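Local coordinates for Tae4 (Agrobacterium tumefaciens, PDB 6IJF), which is a type VI secretion effector that probably cleaves amide bonds in the peptidoglycan of rival bacteria, as a papain-like amidase of the Tae4 family, at residues L24-W35 with Y44-I54. Numbering follows the deposited sequence.
Sequences LSQRDLFTEIGW and YHNTCAIRVSI
Helix 26-33 and the first turns of helix 48-58 cross at 48°, their axes 11.7 Å apart at closest approach, and Arg51 spans the gap to bind the chain just ahead of the first helix. Its NH1 and NH2 both donate end-on to Leu24 O, at 3.0 and 2.8 Å, and the oxygen lies close to the guanidinium plane. Within its own segment, Arg51 NE donates almost straight to Thr47 OG1 (163°), which also hydrogen-bonds an acidic side chain of another protein's chain, and NH1 also reaches Pro14 O, so bonds around the rim of the flat group fix its rotation. Leu29 CD2 covers one face, 3.8 Å from Arg51 CZ, while its other methyl, CD1, meets Ile54 CD1.

Ile50 packs among Leu29, Phe30, Ile33 and Trp35. Its two branches divide the work: CG2 packs on Leu29 and Ile33, and CD1 lies 3.8 Å from both Phe30 CE1 and Trp35 CZ3. Phe30, with CG anti to its carbonyl carbon (chi1 -80°), meets Tyr44 O with its ring edge at CZ (3.5 Å), and CE2 also packs against Tyr44 CB. Gln26 lays CG over one face of this ring and extends NE2 to Tyr44 O in a weak 2.9 Å bond.

The chain reverses in a Schellman motif at Gly34, and Ile33 CD1 rests over one face of the Trp35 indole. Cys48, the probable nucleophile of a papain-like Cys-His-Asp triad, opens the second helix and faces His132 on strand 131-137. Strand 79-80 adds Ile80 against Trp35, Ile50 and Ile54, and helix 84-92 packs on Ala49 and Val52.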
# COMPACT_ATOMS: atom_id res chain seq x y z
N LEU C 24 -20.73 -5.17 -3.04
CA LEU C 24 -21.51 -6.41 -3.13
C LEU C 24 -20.54 -7.51 -3.57
O LEU C 24 -19.91 -7.31 -4.63
CB LEU C 24 -22.63 -6.12 -4.14
CG LEU C 24 -23.86 -7.02 -4.06
CD1 LEU C 24 -24.58 -6.80 -2.73
CD2 LEU C 24 -24.78 -6.77 -5.26
N SER C 25 -20.30 -8.52 -2.73
CA SER C 25 -19.38 -9.65 -2.98
C SER C 25 -19.80 -10.39 -4.24
O SER C 25 -20.99 -10.25 -4.66
CB SER C 25 -19.35 -10.62 -1.81
OG SER C 25 -20.60 -11.26 -1.71
N GLN C 26 -18.92 -11.17 -4.84
CA GLN C 26 -19.30 -11.98 -6.04
C GLN C 26 -20.49 -12.86 -5.65
O GLN C 26 -21.43 -12.94 -6.42
CB GLN C 26 -18.15 -12.88 -6.49
CG GLN C 26 -18.49 -13.59 -7.79
CD GLN C 26 -17.76 -14.89 -7.98
OE1 GLN C 26 -17.60 -15.68 -7.06
NE2 GLN C 26 -17.34 -15.14 -9.20
N ARG C 27 -20.46 -13.46 -4.46
CA ARG C 27 -21.50 -14.39 -3.96
C ARG C 27 -22.85 -13.66 -3.95
O ARG C 27 -23.83 -14.19 -4.51
CB ARG C 27 -21.07 -14.91 -2.59
CG ARG C 27 -22.08 -15.79 -1.88
CD ARG C 27 -21.38 -16.39 -0.67
NE ARG C 27 -21.14 -15.39 0.38
CZ ARG C 27 -20.26 -15.50 1.39
NH1 ARG C 27 -19.44 -16.53 1.48
NH2 ARG C 27 -20.24 -14.61 2.36
N ASP C 28 -22.91 -12.45 -3.41
CA ASP C 28 -24.16 -11.66 -3.33
C ASP C 28 -24.56 -11.15 -4.72
O ASP C 28 -25.75 -11.18 -5.04
CB ASP C 28 -24.04 -10.53 -2.30
CG ASP C 28 -24.11 -11.03 -0.85
OD1 ASP C 28 -24.86 -12.00 -0.59
OD2 ASP C 28 -23.37 -10.49 -0.01
N LEU C 29 -23.61 -10.64 -5.50
CA LEU C 29 -23.91 -10.14 -6.87
C LEU C 29 -24.61 -11.25 -7.68
O LEU C 29 -25.62 -10.97 -8.36
CB LEU C 29 -22.59 -9.73 -7.52
CG LEU C 29 -22.70 -9.29 -8.97
CD1 LEU C 29 -23.27 -7.88 -9.06
CD2 LEU C 29 -21.36 -9.37 -9.66
N PHE C 30 -24.04 -12.45 -7.69
CA PHE C 30 -24.53 -13.59 -8.51
C PHE C 30 -25.89 -14.02 -7.94
O PHE C 30 -26.78 -14.38 -8.73
CB PHE C 30 -23.49 -14.71 -8.53
CG PHE C 30 -22.35 -14.52 -9.49
CD1 PHE C 30 -22.03 -13.27 -10.00
CD2 PHE C 30 -21.54 -15.59 -9.85
CE1 PHE C 30 -20.94 -13.10 -10.84
CE2 PHE C 30 -20.47 -15.42 -10.71
CZ PHE C 30 -20.17 -14.17 -11.21
N THR C 31 -26.07 -13.98 -6.60
CA THR C 31 -27.39 -14.31 -5.99
C THR C 31 -28.44 -13.33 -6.50
O THR C 31 -29.51 -13.77 -6.92
CB THR C 31 -27.33 -14.38 -4.46
OG1 THR C 31 -26.33 -15.35 -4.16
CG2 THR C 31 -28.66 -14.79 -3.84
N GLU C 32 -28.14 -12.03 -6.53
CA GLU C 32 -29.17 -11.03 -6.89
C GLU C 32 -29.70 -11.37 -8.30
O GLU C 32 -30.91 -11.23 -8.50
CB GLU C 32 -28.65 -9.60 -6.82
CG GLU C 32 -29.71 -8.57 -7.17
CD GLU C 32 -29.25 -7.13 -7.06
OE1 GLU C 32 -28.26 -6.88 -6.34
OE2 GLU C 32 -29.93 -6.25 -7.66
N ILE C 33 -28.83 -11.79 -9.22
CA ILE C 33 -29.19 -11.94 -10.66
C ILE C 33 -29.48 -13.40 -11.00
O ILE C 33 -29.83 -13.67 -12.16
CB ILE C 33 -28.12 -11.34 -11.58
CG1 ILE C 33 -26.77 -12.04 -11.47
CG2 ILE C 33 -28.01 -9.84 -11.33
CD1 ILE C 33 -25.78 -11.59 -12.52
N GLY C 34 -29.38 -14.31 -10.03
CA GLY C 34 -29.81 -15.70 -10.22
C GLY C 34 -28.71 -16.56 -10.83
O GLY C 34 -29.04 -17.56 -11.47
N TRP C 35 -27.45 -16.21 -10.60
CA TRP C 35 -26.29 -16.96 -11.15
C TRP C 35 -25.56 -17.71 -10.04
O TRP C 35 -24.33 -17.85 -10.15
CB TRP C 35 -25.32 -16.01 -11.85
CG TRP C 35 -25.83 -15.36 -13.08
CD1 TRP C 35 -27.12 -15.23 -13.51
CD2 TRP C 35 -25.02 -14.69 -14.04
NE1 TRP C 35 -27.15 -14.53 -14.69
CE2 TRP C 35 -25.88 -14.19 -15.04
CE3 TRP C 35 -23.64 -14.47 -14.15
CZ2 TRP C 35 -25.39 -13.48 -16.14
CZ3 TRP C 35 -23.17 -13.78 -15.25
CH2 TRP C 35 -24.03 -13.29 -16.22
N TYR C 44 -16.03 -17.36 -14.34
CA TYR C 44 -16.84 -16.22 -13.85
C TYR C 44 -16.13 -15.47 -12.72
O TYR C 44 -16.79 -14.64 -12.03
CB TYR C 44 -18.23 -16.73 -13.46
CG TYR C 44 -18.97 -17.25 -14.66
CD1 TYR C 44 -19.61 -16.37 -15.52
CD2 TYR C 44 -18.96 -18.60 -14.99
CE1 TYR C 44 -20.26 -16.83 -16.66
CE2 TYR C 44 -19.61 -19.07 -16.12
CZ TYR C 44 -20.27 -18.18 -16.95
OH TYR C 44 -20.93 -18.60 -18.07
N HIS C 45 -14.82 -15.68 -12.56
CA HIS C 45 -14.04 -14.98 -11.49
C HIS C 45 -14.07 -13.46 -11.71
O HIS C 45 -14.08 -12.72 -10.70
CB HIS C 45 -12.61 -15.52 -11.43
CG HIS C 45 -12.51 -16.77 -10.61
ND1 HIS C 45 -11.61 -17.77 -10.90
CD2 HIS C 45 -13.18 -17.18 -9.51
CE1 HIS C 45 -11.73 -18.73 -10.01
NE2 HIS C 45 -12.70 -18.40 -9.16
N ASN C 46 -13.97 -13.02 -12.97
CA ASN C 46 -13.77 -11.60 -13.33
C ASN C 46 -15.15 -10.97 -13.55
O ASN C 46 -15.80 -11.29 -14.54
CB ASN C 46 -12.77 -11.44 -14.48
CG ASN C 46 -11.44 -12.07 -14.13
OD1 ASN C 46 -10.93 -12.88 -14.90
ND2 ASN C 46 -10.94 -11.78 -12.95
N THR C 47 -15.59 -10.12 -12.63
CA THR C 47 -16.99 -9.63 -12.54
C THR C 47 -17.14 -8.22 -13.11
O THR C 47 -18.28 -7.72 -13.10
CB THR C 47 -17.46 -9.71 -11.08
OG1 THR C 47 -16.64 -8.82 -10.33
CG2 THR C 47 -17.36 -11.12 -10.51
N CYS C 48 -16.07 -7.58 -13.60
CA CYS C 48 -16.10 -6.10 -13.88
C CYS C 48 -17.18 -5.78 -14.91
O CYS C 48 -17.92 -4.79 -14.69
CB CYS C 48 -14.74 -5.55 -14.31
SG CYS C 48 -14.12 -6.14 -15.92
N ALA C 49 -17.32 -6.58 -15.98
CA ALA C 49 -18.27 -6.28 -17.08
C ALA C 49 -19.73 -6.61 -16.66
O ALA C 49 -20.65 -5.86 -17.09
CB ALA C 49 -17.89 -7.03 -18.35
N ILE C 50 -19.94 -7.62 -15.82
CA ILE C 50 -21.25 -7.90 -15.15
C ILE C 50 -21.68 -6.68 -14.33
O ILE C 50 -22.84 -6.22 -14.45
CB ILE C 50 -21.14 -9.15 -14.25
CG1 ILE C 50 -20.77 -10.39 -15.06
CG2 ILE C 50 -22.42 -9.37 -13.47
CD1 ILE C 50 -20.28 -11.55 -14.21
N ARG C 51 -20.77 -6.13 -13.54
CA ARG C 51 -21.10 -5.01 -12.62
C ARG C 51 -21.47 -3.78 -13.46
O ARG C 51 -22.48 -3.11 -13.15
CB ARG C 51 -19.94 -4.78 -11.64
CG ARG C 51 -19.72 -5.96 -10.71
CD ARG C 51 -18.48 -5.83 -9.84
NE ARG C 51 -18.31 -6.97 -8.97
CZ ARG C 51 -18.89 -7.10 -7.78
NH1 ARG C 51 -19.71 -6.16 -7.34
NH2 ARG C 51 -18.63 -8.16 -7.03
N VAL C 52 -20.71 -3.48 -14.52
CA VAL C 52 -21.04 -2.31 -15.38
C VAL C 52 -22.35 -2.56 -16.15
O VAL C 52 -23.18 -1.61 -16.22
CB VAL C 52 -19.87 -1.91 -16.29
CG1 VAL C 52 -20.32 -0.85 -17.31
CG2 VAL C 52 -18.68 -1.39 -15.48
N SER C 53 -22.56 -3.77 -16.68
CA SER C 53 -23.85 -4.15 -17.35
C SER C 53 -25.04 -3.86 -16.42
O SER C 53 -25.98 -3.17 -16.84
CB SER C 53 -23.86 -5.60 -17.75
OG SER C 53 -22.86 -5.91 -18.68
N ILE C 54 -24.96 -4.28 -15.16
CA ILE C 54 -26.07 -4.13 -14.17
C ILE C 54 -26.35 -2.64 -13.93
O ILE C 54 -27.54 -2.25 -13.91
CB ILE C 54 -25.74 -4.89 -12.88
CG1 ILE C 54 -25.86 -6.38 -13.14
CG2 ILE C 54 -26.62 -4.43 -11.74
CD1 ILE C 54 -25.20 -7.25 -12.12